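Local coordinates for protein SSD1 (Saccharomyces cerevisiae S288C, PDB 7AM1) that binds mRNA, including its untranslated regions, as a translation repressor and is a non-enzymatic pseudonuclease of the RNase II family, at residues L522-S527 with I623-F628; Y278-F283 with G306-P311; L568-L573 with E687-L692; T729-T734 with F810-A815; F7-P12 with W290-L295. One frame throughout, in Å; residues are numbered along the deposited sequence.

Contact 1. Residues L522-S527 with I623-F628; sequences LSLLES and IEILLF
E624 reaches from helix 617-629 to the first turn of helix 523-529 and offers its carboxylate to backbone N-H groups there. Its chain runs extended, with CG anti to the backbone N (chi1 -174°), and this carries OE2 across to L524 N at 2.8 Å. That donor comes to the syn side of OE2, tilted 35° out of the carboxylate plane. L525 N makes a second, weak bond to OE2 at 3.4 Å. S523 N points too poorly at OE2 to bond; its hydrogen goes instead to a water 2.8 Å from S523 N, which also donates to E624 OE1, though the modelled distance there is doubtfully short. L522 sits at the N-cap position, and its CB and CD2 lie against the carboxylate.

The serine hydroxyls and E526 find partners elsewhere. S527 OG donates to L524 O over 2.7 Å, in the carbonyl plane and on a lone pair, S523 OG bonds to I539 O and R542, and E526 forms a salt bridge with R554.

Apolar groups close the rest. L524 CD1 meets I625 CG1 at 3.6 Å, L524 CB packs against F628 CD1, and L525 CD1 approaches L627 CD2.

With an alanine in place of E624, L524 N would probably be left without its acceptor and L525 N without its weak one. A carboxylate so placed at a helix N-terminus is likely to be stabilised as an anion by the helix dipole, so a buried, probably charged carboxylate joins two RNB-domain helices.

Contact 2. Residues Y278-F283 with G306-P311; sequences YSEKLF and GDIHDP
K281 and D307 form the non-hydrogen-bonded pair of this antiparallel bridge, and their side chains lie side by side, pointing the same way. The lysine, bent at chi2, brings NZ within 2.9 Å of D307 OD1 for a salt bridge in which NZ approaches OD1 from above the carboxylate plane. Two backbone bonds flank the pair. L282 N donates to G306 O at 2.9 Å, nearly straight at 168°, while I308 N reaches E280 O over the same distance on a less direct path. On the face shared by L282 and G306, L282 CG packs on I308 CG1 at 3.9 Å, the two side chains crossing at about a right angle. I308 CG2 meets E280 at its carbonyl O and, farther off, at OE1.

One step out, K807 forms a salt bridge with E280 OE1 and also bonds H309 NE2, linking the two side chains. A type I turn over Y278-K281 leads into one strand; another, over D307-D310, leaves the other, and D310 then caps T313 N of helix 311-321. G306 has backbone angles where a CB would jam against the preceding carbonyl O.

This is the open end of the hairpin 281-289/298-307, the last two strands of the five-stranded antiparallel sheet in the OB fold of cold-shock domain 2.

Contact 3. Residues L568-L573 with E687-L692; sequences LGDLAL and EDMEAL
L571 slots its isobutyl group against the first turn of helix 689-725, and its atoms meet both that turn and the chain leading into it. CB lies 4.2 Å from L692 CD1, the methyl that also comes to 3.6 Å of L571 O. From there CG is anti to the carbonyl carbon (chi1 -63°), which sends the branch toward the residues just before the helix. CD1 ends 3.6 Å from E687 O. CD2 touches the same carbonyl more loosely and also rests against M689 CB at 3.9 Å, the two side chains crossing at a slant.

M689 answers from the helix. Its chain runs extended to SD, then bends at chi3, which sets CE 3.5 Å from D570 CB. No hydrogen bond joins the two segments; the contact is methyl and methylene packing, with the carbonyls of D570, L571 and E687 drawn into it. Y685 touches both L571 and L692, and I638 of strand 635-638 backs M689 and L692.

D688 stands at the N-cap, its OD1 accepting from E690 N at 3.2 Å. On the other segment, G569 turns the chain out of helix 544-568 with positive phi. The contact thus sets a capped helix start against a short 3-10 turn that links helix 544-568 to strand 573-576 within the RNB domain.

Contact 4. Residues T729-T734 with F810-A815; sequences TGQLLT and FRSTAA
F810 opens the second segment with its carbonyl turned toward G730, whose CA lies 3.4 Å from F810 O in a nearly linear C-H...O contact. A side chain on G730 would run into that oxygen, and its positive phi suits glycine too. R811 follows, its CA making a more bent C-H...O contact with T729 O at 3.6 Å. Its CG lies 4.0 Å from Q731 CD, the two side chains crossing at about a right angle; its guanidinium is directed to E896, in the conformer given.

S812 makes the hydrogen bond across the segments: S812 N donates to T729 O over 2.9 Å, straight at 178° but rising out of the carbonyl plane. S812 OG also sits 3.2 Å from T729 CB. T729 itself is held by its own OG1, which lies between the backbone N and the carbonyl carbon (chi1 55°) and donates to Q731 O at 2.6 Å. Replacing Q731 with an alanine would probably open a gap beside R811 CG and the backbone of S812.

T813 is the N-cap of helix 814-827, with a weak bond to E816 N, and A814 comes near L733 CD2. I817 of this helix touches T729, Q731, L733 and S812, while strand 732-741 pairs by its backbone with strand 888-896, so the contact sits where the C-terminal sheet meets that helix.

Contact 5. Residues F7-P12 with W290-L295; sequences FAPYLP and WPITSL
F7 turns its CG anti to the carbonyl carbon (chi1 -70°), and W290 sets its indole anti to the backbone N (chi1 -166°); the first swings the phenyl toward the 290-295 loop, the second brings the indole to meet it. The phenyl and the five-membered ring of W290 lie obliquely, centroids 5.7 Å apart and planes at 85°. CE2 of F7 comes 4.0 Å from W290 NE1, and CZ reaches W290 CZ2.

The phenyl edge is lined by backbone. S294 O lies near the ring plane, 3.4 Å from F7 CE2, with I292 O also at the edge. The same S294 O accepts from W290 NE1 at 2.9 Å, a bond in the indole plane that holds the indole edge against the P291-S294 type I turn. S294 O thus serves both the indole N-H and the phenyl edge.

I292 covers the stem of the phenylalanine: its CB meets F7 CB at 3.8 Å and F7 O at 3.6 Å. Farther along, I292 CG2 touches A8 O, and I292 CD1 reaches P9 CD at 4.2 Å. No hydrogen bond spans the two segments.

R62, just after helix 56-60, bridges the sides, bonding W290 O and lying in cation-pi contact with Y10, while N61 holds the arm through A8 O and Y10 OH. L11 pairs by backbone with V210 of strand 206-214, so the N-terminal arm crosses between that strand's sheet and the loop joining strands 281-289 and 298-307 of cold-shock domain 2.

Overall arrangement
Contact 1 lies deepest, about 10 Å from the chain centre, and relies on a buried carboxylate beside helix N-H groups. Contact 4, also buried, is built on one backbone hydrogen bond and C-H...O contacts in the C-terminal domain. Contact 2 is partly buried and mixes strand pairing with a surface salt bridge, whereas contacts 3 and 5 are surface joins with no hydrogen bond between their segments, one aliphatic, the other aromatic and aliphatic. Contacts 2 and 5 use opposite ends of one hairpin, 281-289/298-307, with centres about 34 Å apart. Helix 689-725 starts at contact 3 and is followed by strand 732-741 of contact 4, about 58 Å away between centres, across the chain's middle.

Contact 1. Residues L522-S527 with I623-F628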
# COMPACT_ATOMS: atom_id res chain seq x y z
N LEU A 522 0.86 14.11 3.13
CA LEU A 522 0.62 12.83 3.78
C LEU A 522 0.70 11.74 2.71
O LEU A 522 -0.30 11.36 2.11
CB LEU A 522 -0.72 12.84 4.50
CG LEU A 522 -0.85 13.90 5.59
CD1 LEU A 522 -2.26 13.92 6.16
CD2 LEU A 522 0.19 13.68 6.71
N SER A 523 1.92 11.23 2.50
CA SER A 523 2.15 10.28 1.43
C SER A 523 1.44 8.96 1.69
O SER A 523 0.95 8.32 0.75
CB SER A 523 3.64 10.03 1.26
OG SER A 523 3.87 9.10 0.22
N LEU A 524 1.37 8.53 2.95
CA LEU A 524 0.74 7.24 3.24
C LEU A 524 -0.77 7.33 3.07
O LEU A 524 -1.39 6.40 2.53
CB LEU A 524 1.13 6.79 4.65
CG LEU A 524 2.63 6.59 4.90
CD1 LEU A 524 2.91 6.12 6.32
CD2 LEU A 524 3.27 5.63 3.91
N LEU A 525 -1.39 8.43 3.48
CA LEU A 525 -2.83 8.55 3.28
C LEU A 525 -3.17 8.56 1.79
O LEU A 525 -4.17 7.97 1.38
CB LEU A 525 -3.37 9.80 3.97
CG LEU A 525 -3.21 9.89 5.49
CD1 LEU A 525 -4.22 10.88 6.07
CD2 LEU A 525 -3.33 8.53 6.17
N GLU A 526 -2.34 9.20 0.96
CA GLU A 526 -2.57 9.14 -0.48
C GLU A 526 -2.64 7.69 -0.96
O GLU A 526 -3.50 7.34 -1.78
CB GLU A 526 -1.47 9.91 -1.23
CG GLU A 526 -1.27 9.53 -2.70
CD GLU A 526 -2.45 9.87 -3.61
OE1 GLU A 526 -3.38 10.58 -3.16
OE2 GLU A 526 -2.42 9.43 -4.78
N SER A 527 -1.76 6.83 -0.44
CA SER A 527 -1.70 5.44 -0.90
C SER A 527 -2.91 4.64 -0.47
O SER A 527 -3.12 3.54 -0.99
CB SER A 527 -0.40 4.76 -0.42
OG SER A 527 -0.47 4.36 0.94
N ILE A 623 3.63 9.60 13.44
CA ILE A 623 2.21 9.64 13.75
C ILE A 623 1.38 9.29 12.52
O ILE A 623 0.34 8.62 12.62
CB ILE A 623 1.83 11.01 14.35
CG1 ILE A 623 2.51 11.13 15.73
CG2 ILE A 623 0.31 11.17 14.43
CD1 ILE A 623 2.15 12.39 16.50
N GLU A 624 1.82 9.71 11.33
CA GLU A 624 1.12 9.31 10.12
C GLU A 624 1.15 7.80 9.96
O GLU A 624 0.15 7.18 9.57
CB GLU A 624 1.71 9.99 8.89
CG GLU A 624 0.90 9.71 7.62
CD GLU A 624 1.56 10.23 6.35
OE1 GLU A 624 2.64 10.85 6.44
OE2 GLU A 624 1.01 9.98 5.26
N ILE A 625 2.30 7.17 10.23
CA ILE A 625 2.39 5.71 10.14
C ILE A 625 1.34 5.08 11.05
O ILE A 625 0.59 4.19 10.65
CB ILE A 625 3.81 5.22 10.48
CG1 ILE A 625 4.78 5.58 9.34
CG2 ILE A 625 3.81 3.72 10.72
CD1 ILE A 625 6.26 5.42 9.71
N LEU A 626 1.25 5.56 12.30
CA LEU A 626 0.27 5.03 13.23
C LEU A 626 -1.15 5.21 12.71
O LEU A 626 -1.98 4.29 12.80
CB LEU A 626 0.43 5.70 14.60
CG LEU A 626 1.77 5.48 15.31
CD1 LEU A 626 1.80 6.23 16.62
CD2 LEU A 626 2.03 4.00 15.53
N LEU A 627 -1.46 6.39 12.17
CA LEU A 627 -2.79 6.64 11.63
C LEU A 627 -3.07 5.73 10.44
O LEU A 627 -4.14 5.13 10.35
CB LEU A 627 -2.91 8.11 11.22
CG LEU A 627 -4.22 8.53 10.56
CD1 LEU A 627 -5.39 8.24 11.48
CD2 LEU A 627 -4.18 9.99 10.19
N PHE A 628 -2.09 5.58 9.55
CA PHE A 628 -2.26 4.77 8.35
C PHE A 628 -2.66 3.34 8.69
O PHE A 628 -3.43 2.72 7.95
CB PHE A 628 -0.94 4.81 7.56
CG PHE A 628 -0.89 3.89 6.38
CD1 PHE A 628 -1.56 4.20 5.21
CD2 PHE A 628 -0.15 2.73 6.43
CE1 PHE A 628 -1.49 3.36 4.12
CE2 PHE A 628 -0.08 1.88 5.35
CZ PHE A 628 -0.76 2.20 4.19
O HOH W 1 3.77 11.80 4.51

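Contact 2. Residues Y278-F283 with G306-P311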
# COMPACT_ATOMS: atom_id res chain seq x y z
N TYR A 278 13.13 -29.50 -5.97
CA TYR A 278 12.22 -28.41 -6.31
C TYR A 278 12.04 -27.42 -5.18
O TYR A 278 11.26 -26.47 -5.31
CB TYR A 278 10.85 -28.97 -6.71
CG TYR A 278 10.87 -29.76 -8.00
CD1 TYR A 278 11.22 -31.10 -8.01
CD2 TYR A 278 10.53 -29.17 -9.21
CE1 TYR A 278 11.24 -31.84 -9.18
CE2 TYR A 278 10.54 -29.89 -10.39
CZ TYR A 278 10.89 -31.23 -10.37
OH TYR A 278 10.91 -31.96 -11.53
N SER A 279 12.75 -27.60 -4.06
CA SER A 279 12.54 -26.77 -2.88
C SER A 279 12.79 -25.29 -3.16
O SER A 279 12.26 -24.44 -2.43
CB SER A 279 13.45 -27.25 -1.74
OG SER A 279 14.82 -27.08 -2.07
N GLU A 280 13.60 -24.96 -4.17
CA GLU A 280 13.92 -23.57 -4.47
C GLU A 280 13.21 -23.08 -5.73
O GLU A 280 13.64 -22.10 -6.35
CB GLU A 280 15.44 -23.41 -4.63
CG GLU A 280 16.23 -23.73 -3.36
CD GLU A 280 16.47 -22.53 -2.46
OE1 GLU A 280 17.14 -21.57 -2.90
OE2 GLU A 280 15.99 -22.56 -1.31
N LYS A 281 12.13 -23.75 -6.12
CA LYS A 281 11.34 -23.37 -7.28
C LYS A 281 10.05 -22.69 -6.84
O LYS A 281 9.47 -23.05 -5.81
CB LYS A 281 11.01 -24.58 -8.15
CG LYS A 281 12.22 -25.24 -8.81
CD LYS A 281 12.86 -24.36 -9.87
CE LYS A 281 14.01 -25.07 -10.56
NZ LYS A 281 14.36 -24.46 -11.87
N LEU A 282 9.61 -21.70 -7.61
CA LEU A 282 8.36 -21.01 -7.34
C LEU A 282 7.28 -21.57 -8.26
O LEU A 282 7.49 -21.70 -9.47
CB LEU A 282 8.51 -19.50 -7.54
CG LEU A 282 9.06 -18.72 -6.35
CD1 LEU A 282 9.16 -17.24 -6.69
CD2 LEU A 282 8.20 -18.92 -5.10
N PHE A 283 6.14 -21.92 -7.68
CA PHE A 283 4.98 -22.35 -8.43
C PHE A 283 3.82 -21.39 -8.17
O PHE A 283 3.81 -20.64 -7.20
CB PHE A 283 4.57 -23.77 -8.05
CG PHE A 283 5.62 -24.81 -8.35
CD1 PHE A 283 6.60 -25.09 -7.41
CD2 PHE A 283 5.63 -25.49 -9.55
CE1 PHE A 283 7.57 -26.04 -7.67
CE2 PHE A 283 6.60 -26.45 -9.81
CZ PHE A 283 7.57 -26.72 -8.87
N GLY A 306 9.99 -20.65 -11.90
CA GLY A 306 11.42 -20.75 -12.04
C GLY A 306 12.11 -20.60 -10.70
O GLY A 306 11.49 -20.75 -9.64
N ASP A 307 13.41 -20.29 -10.76
CA ASP A 307 14.21 -20.21 -9.55
C ASP A 307 13.74 -19.07 -8.65
O ASP A 307 13.44 -17.97 -9.12
CB ASP A 307 15.69 -20.03 -9.91
CG ASP A 307 16.29 -21.27 -10.56
OD1 ASP A 307 15.75 -22.38 -10.34
OD2 ASP A 307 17.30 -21.14 -11.28
N ILE A 308 13.69 -19.36 -7.35
CA ILE A 308 13.07 -18.46 -6.38
C ILE A 308 13.78 -17.11 -6.31
O ILE A 308 13.14 -16.09 -6.02
CB ILE A 308 13.03 -19.16 -5.01
CG1 ILE A 308 12.19 -18.36 -4.02
CG2 ILE A 308 14.44 -19.34 -4.47
CD1 ILE A 308 11.92 -19.10 -2.74
N HIS A 309 15.09 -17.08 -6.55
CA HIS A 309 15.85 -15.84 -6.44
C HIS A 309 16.29 -15.29 -7.79
O HIS A 309 17.10 -14.36 -7.82
CB HIS A 309 17.07 -16.05 -5.55
CG HIS A 309 16.74 -16.46 -4.15
ND1 HIS A 309 15.85 -15.76 -3.36
CD2 HIS A 309 17.16 -17.50 -3.39
CE1 HIS A 309 15.75 -16.35 -2.18
NE2 HIS A 309 16.54 -17.41 -2.18
N ASP A 310 15.77 -15.81 -8.89
CA ASP A 310 16.02 -15.19 -10.18
C ASP A 310 15.29 -13.85 -10.25
O ASP A 310 14.09 -13.79 -9.95
CB ASP A 310 15.57 -16.09 -11.33
CG ASP A 310 15.61 -15.38 -12.67
OD1 ASP A 310 16.71 -15.27 -13.24
OD2 ASP A 310 14.54 -14.92 -13.14
N PRO A 311 15.97 -12.76 -10.61
CA PRO A 311 15.30 -11.45 -10.56
C PRO A 311 14.02 -11.38 -11.39
O PRO A 311 13.00 -10.88 -10.90
CB PRO A 311 16.38 -10.48 -11.08
CG PRO A 311 17.38 -11.34 -11.79
CD PRO A 311 17.36 -12.65 -11.08

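Contact 3. Residues L568-L573 with E687-L692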
# COMPACT_ATOMS: atom_id res chain seq x y z
N LEU A 568 -27.30 10.72 -12.29
CA LEU A 568 -27.55 9.29 -12.41
C LEU A 568 -27.95 8.63 -11.09
O LEU A 568 -28.45 7.50 -11.11
CB LEU A 568 -26.32 8.54 -12.94
CG LEU A 568 -25.87 8.82 -14.37
CD1 LEU A 568 -24.82 7.79 -14.78
CD2 LEU A 568 -27.05 8.81 -15.33
N GLY A 569 -27.72 9.29 -9.97
CA GLY A 569 -28.17 8.76 -8.69
C GLY A 569 -27.64 7.37 -8.41
O GLY A 569 -26.43 7.13 -8.41
N ASP A 570 -28.56 6.42 -8.20
CA ASP A 570 -28.23 5.11 -7.65
C ASP A 570 -27.26 4.31 -8.51
O ASP A 570 -26.64 3.37 -7.99
CB ASP A 570 -29.51 4.30 -7.44
CG ASP A 570 -30.30 4.74 -6.23
OD1 ASP A 570 -29.83 5.64 -5.51
OD2 ASP A 570 -31.38 4.17 -5.99
N LEU A 571 -27.09 4.65 -9.78
CA LEU A 571 -26.18 3.90 -10.64
C LEU A 571 -24.76 4.48 -10.68
O LEU A 571 -23.89 3.88 -11.32
CB LEU A 571 -26.75 3.83 -12.07
CG LEU A 571 -28.08 3.09 -12.24
CD1 LEU A 571 -28.45 3.00 -13.72
CD2 LEU A 571 -28.06 1.70 -11.61
N ALA A 572 -24.50 5.59 -9.99
CA ALA A 572 -23.18 6.21 -10.04
C ALA A 572 -22.13 5.29 -9.44
O ALA A 572 -22.32 4.69 -8.37
CB ALA A 572 -23.20 7.54 -9.28
N LEU A 573 -20.99 5.18 -10.12
CA LEU A 573 -19.82 4.49 -9.59
C LEU A 573 -19.00 5.52 -8.82
O LEU A 573 -18.46 6.47 -9.41
CB LEU A 573 -18.99 3.84 -10.69
CG LEU A 573 -17.81 2.98 -10.21
CD1 LEU A 573 -17.22 2.20 -11.37
CD2 LEU A 573 -16.71 3.77 -9.51
N GLU A 687 -27.53 0.60 -17.40
CA GLU A 687 -26.75 -0.49 -16.85
C GLU A 687 -27.43 -1.08 -15.62
O GLU A 687 -28.03 -0.36 -14.82
CB GLU A 687 -25.34 -0.01 -16.49
CG GLU A 687 -24.53 0.45 -17.68
CD GLU A 687 -24.30 -0.66 -18.69
OE1 GLU A 687 -24.08 -1.81 -18.26
OE2 GLU A 687 -24.35 -0.38 -19.91
N ASP A 688 -27.34 -2.39 -15.48
CA ASP A 688 -27.91 -3.08 -14.33
C ASP A 688 -27.12 -2.72 -13.08
O ASP A 688 -25.88 -2.69 -13.10
CB ASP A 688 -27.89 -4.59 -14.57
CG ASP A 688 -28.41 -5.37 -13.39
OD1 ASP A 688 -29.12 -4.80 -12.54
OD2 ASP A 688 -28.10 -6.58 -13.31
N MET A 689 -27.83 -2.44 -11.99
CA MET A 689 -27.14 -2.08 -10.76
C MET A 689 -26.29 -3.24 -10.25
O MET A 689 -25.20 -3.03 -9.71
CB MET A 689 -28.13 -1.64 -9.67
CG MET A 689 -27.41 -1.11 -8.43
SD MET A 689 -28.44 -0.49 -7.09
CE MET A 689 -29.36 0.81 -7.89
N GLU A 690 -26.78 -4.47 -10.40
CA GLU A 690 -26.03 -5.62 -9.91
C GLU A 690 -24.80 -5.90 -10.77
O GLU A 690 -23.76 -6.32 -10.25
CB GLU A 690 -26.94 -6.84 -9.84
CG GLU A 690 -28.06 -6.68 -8.82
CD GLU A 690 -27.52 -6.46 -7.41
OE1 GLU A 690 -26.50 -7.08 -7.05
OE2 GLU A 690 -28.12 -5.66 -6.66
N ALA A 691 -24.90 -5.67 -12.08
CA ALA A 691 -23.72 -5.79 -12.93
C ALA A 691 -22.67 -4.75 -12.55
O ALA A 691 -21.47 -5.06 -12.50
CB ALA A 691 -24.11 -5.64 -14.39
N LEU A 692 -23.09 -3.51 -12.27
CA LEU A 692 -22.16 -2.47 -11.87
C LEU A 692 -21.53 -2.80 -10.53
O LEU A 692 -20.34 -2.52 -10.30
CB LEU A 692 -22.87 -1.12 -11.82
CG LEU A 692 -23.19 -0.49 -13.17
CD1 LEU A 692 -24.13 0.69 -13.00
CD2 LEU A 692 -21.91 -0.04 -13.88

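Contact 4. Residues T729-T734 with F810-A815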
# COMPACT_ATOMS: atom_id res chain seq x y z
N THR A 729 29.98 -5.30 5.22
CA THR A 729 29.65 -5.42 6.63
C THR A 729 28.48 -6.34 6.91
O THR A 729 28.26 -6.71 8.07
CB THR A 729 29.35 -4.03 7.20
OG1 THR A 729 28.33 -3.41 6.42
CG2 THR A 729 30.61 -3.16 7.17
N GLY A 730 27.71 -6.71 5.88
CA GLY A 730 26.52 -7.52 6.05
C GLY A 730 25.40 -6.84 6.79
O GLY A 730 24.46 -7.51 7.21
N GLN A 731 25.45 -5.52 6.94
CA GLN A 731 24.44 -4.79 7.70
C GLN A 731 24.77 -3.31 7.64
O GLN A 731 25.90 -2.91 7.33
CB GLN A 731 24.35 -5.26 9.15
CG GLN A 731 25.51 -4.82 9.99
CD GLN A 731 25.96 -5.88 10.97
OE1 GLN A 731 27.15 -6.19 11.06
NE2 GLN A 731 25.01 -6.45 11.71
N LEU A 732 23.76 -2.49 7.91
CA LEU A 732 23.90 -1.05 8.00
C LEU A 732 23.65 -0.63 9.45
O LEU A 732 23.03 -1.36 10.23
CB LEU A 732 22.94 -0.31 7.07
CG LEU A 732 23.01 -0.66 5.59
CD1 LEU A 732 21.92 0.09 4.84
CD2 LEU A 732 24.38 -0.35 5.01
N LEU A 733 24.17 0.54 9.79
CA LEU A 733 23.94 1.15 11.09
C LEU A 733 23.38 2.54 10.84
O LEU A 733 24.00 3.34 10.11
CB LEU A 733 25.24 1.21 11.91
CG LEU A 733 25.18 1.78 13.32
CD1 LEU A 733 24.25 0.96 14.20
CD2 LEU A 733 26.58 1.86 13.94
N THR A 734 22.22 2.84 11.40
CA THR A 734 21.61 4.14 11.19
C THR A 734 20.83 4.55 12.42
O THR A 734 20.38 3.70 13.20
CB THR A 734 20.68 4.15 9.96
OG1 THR A 734 20.25 5.49 9.71
CG2 THR A 734 19.47 3.27 10.19
N PHE A 810 27.14 -13.48 6.92
CA PHE A 810 28.28 -12.77 7.49
C PHE A 810 27.88 -11.40 8.02
O PHE A 810 27.20 -10.63 7.33
CB PHE A 810 29.39 -12.61 6.45
CG PHE A 810 30.49 -11.70 6.90
CD1 PHE A 810 31.36 -12.08 7.91
CD2 PHE A 810 30.64 -10.44 6.34
CE1 PHE A 810 32.36 -11.24 8.34
CE2 PHE A 810 31.64 -9.59 6.76
CZ PHE A 810 32.50 -9.99 7.77
N ARG A 811 28.29 -11.11 9.25
CA ARG A 811 28.10 -9.81 9.87
C ARG A 811 29.42 -9.32 10.44
O ARG A 811 30.07 -10.03 11.22
CB ARG A 811 27.05 -9.85 11.00
CG ARG A 811 25.61 -9.80 10.54
CD ARG A 811 25.06 -11.19 10.29
NE ARG A 811 23.61 -11.21 10.45
CZ ARG A 811 22.87 -12.31 10.35
NH1 ARG A 811 23.44 -13.48 10.09
NH2 ARG A 811 21.55 -12.23 10.51
N SER A 812 29.81 -8.11 10.06
CA SER A 812 30.98 -7.46 10.64
C SER A 812 30.66 -6.93 12.04
O SER A 812 29.51 -6.94 12.48
CB SER A 812 31.43 -6.30 9.76
OG SER A 812 30.53 -5.21 9.89
N THR A 813 31.69 -6.48 12.74
CA THR A 813 31.45 -5.85 14.03
C THR A 813 30.80 -4.48 13.83
O THR A 813 30.93 -3.86 12.77
CB THR A 813 32.75 -5.65 14.80
OG1 THR A 813 33.53 -4.66 14.13
CG2 THR A 813 33.55 -6.95 14.91
N ALA A 814 30.13 -4.00 14.88
CA ALA A 814 29.50 -2.68 14.81
C ALA A 814 30.52 -1.59 14.52
O ALA A 814 30.23 -0.64 13.78
CB ALA A 814 28.76 -2.38 16.12
N ALA A 815 31.71 -1.69 15.12
CA ALA A 815 32.73 -0.68 14.91
C ALA A 815 33.10 -0.56 13.43
O ALA A 815 33.27 0.56 12.92
CB ALA A 815 33.97 -1.01 15.74

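Contact 5. Residues F7-P12 with W290-L295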
# COMPACT_ATOMS: atom_id res chain seq x y z
N PHE A 7 -15.80 -28.53 11.27
CA PHE A 7 -16.41 -27.52 10.40
C PHE A 7 -17.89 -27.81 10.16
O PHE A 7 -18.29 -28.95 9.92
CB PHE A 7 -15.70 -27.49 9.04
CG PHE A 7 -14.31 -26.93 9.07
CD1 PHE A 7 -14.05 -25.72 9.69
CD2 PHE A 7 -13.27 -27.60 8.45
CE1 PHE A 7 -12.77 -25.20 9.72
CE2 PHE A 7 -11.98 -27.08 8.47
CZ PHE A 7 -11.74 -25.88 9.10
N ALA A 8 -18.70 -26.75 10.18
CA ALA A 8 -20.13 -26.87 9.94
C ALA A 8 -20.45 -26.60 8.47
O ALA A 8 -19.88 -25.68 7.87
CB ALA A 8 -20.91 -25.88 10.80
N PRO A 9 -21.35 -27.36 7.85
CA PRO A 9 -21.74 -27.06 6.47
C PRO A 9 -22.37 -25.68 6.38
O PRO A 9 -23.00 -25.19 7.32
CB PRO A 9 -22.74 -28.16 6.12
CG PRO A 9 -23.28 -28.63 7.44
CD PRO A 9 -22.13 -28.50 8.40
N TYR A 10 -22.17 -25.04 5.23
CA TYR A 10 -22.69 -23.69 5.01
C TYR A 10 -24.22 -23.70 4.92
O TYR A 10 -24.83 -24.66 4.45
CB TYR A 10 -22.12 -23.09 3.73
CG TYR A 10 -20.63 -22.84 3.72
CD1 TYR A 10 -20.00 -22.27 4.82
CD2 TYR A 10 -19.86 -23.16 2.61
CE1 TYR A 10 -18.63 -22.03 4.81
CE2 TYR A 10 -18.50 -22.93 2.59
CZ TYR A 10 -17.89 -22.37 3.69
OH TYR A 10 -16.53 -22.14 3.66
N LEU A 11 -24.82 -22.60 5.36
CA LEU A 11 -26.24 -22.39 5.16
C LEU A 11 -26.53 -22.22 3.67
O LEU A 11 -25.72 -21.64 2.94
CB LEU A 11 -26.70 -21.14 5.90
CG LEU A 11 -26.87 -21.19 7.42
CD1 LEU A 11 -27.34 -19.83 7.93
CD2 LEU A 11 -27.84 -22.28 7.83
N PRO A 12 -27.68 -22.71 3.18
CA PRO A 12 -28.05 -22.44 1.79
C PRO A 12 -28.14 -20.95 1.52
O PRO A 12 -28.56 -20.17 2.38
CB PRO A 12 -29.41 -23.13 1.64
CG PRO A 12 -29.41 -24.19 2.69
CD PRO A 12 -28.63 -23.62 3.84
N TRP A 290 -12.69 -27.01 -0.58
CA TRP A 290 -12.39 -27.15 0.84
C TRP A 290 -13.65 -27.64 1.54
O TRP A 290 -14.48 -26.84 2.00
CB TRP A 290 -11.90 -25.84 1.45
CG TRP A 290 -11.26 -26.02 2.80
CD1 TRP A 290 -11.23 -27.16 3.55
CD2 TRP A 290 -10.56 -25.02 3.55
NE1 TRP A 290 -10.55 -26.93 4.72
CE2 TRP A 290 -10.14 -25.62 4.75
CE3 TRP A 290 -10.26 -23.68 3.32
CZ2 TRP A 290 -9.43 -24.93 5.72
CZ3 TRP A 290 -9.55 -22.99 4.28
CH2 TRP A 290 -9.14 -23.61 5.47
N PRO A 291 -13.85 -28.95 1.61
CA PRO A 291 -15.05 -29.49 2.27
C PRO A 291 -14.86 -29.53 3.78
O PRO A 291 -13.76 -29.41 4.30
CB PRO A 291 -15.17 -30.89 1.68
CG PRO A 291 -13.74 -31.29 1.40
CD PRO A 291 -13.00 -30.01 1.05
N ILE A 292 -15.99 -29.71 4.48
CA ILE A 292 -15.95 -29.77 5.94
C ILE A 292 -15.12 -30.95 6.43
O ILE A 292 -14.69 -30.97 7.59
CB ILE A 292 -17.37 -29.84 6.52
CG1 ILE A 292 -18.07 -31.13 6.09
CG2 ILE A 292 -18.17 -28.62 6.09
CD1 ILE A 292 -19.48 -31.27 6.62
N THR A 293 -14.88 -31.94 5.57
CA THR A 293 -14.16 -33.15 5.97
C THR A 293 -12.64 -33.01 5.91
O THR A 293 -11.94 -33.96 6.25
CB THR A 293 -14.59 -34.33 5.10
OG1 THR A 293 -14.47 -33.97 3.71
CG2 THR A 293 -16.02 -34.74 5.41
N SER A 294 -12.12 -31.85 5.50
CA SER A 294 -10.69 -31.63 5.40
C SER A 294 -10.28 -30.42 6.23
O SER A 294 -10.95 -29.39 6.21
CB SER A 294 -10.27 -31.41 3.94
OG SER A 294 -8.89 -31.09 3.86
N LEU A 295 -9.17 -30.55 6.96
CA LEU A 295 -8.63 -29.44 7.73
C LEU A 295 -7.97 -28.39 6.86
O LEU A 295 -7.69 -27.29 7.34
CB LEU A 295 -7.62 -29.95 8.76
CG LEU A 295 -8.20 -30.77 9.92
CD1 LEU A 295 -7.09 -31.40 10.76
CD2 LEU A 295 -9.09 -29.88 10.78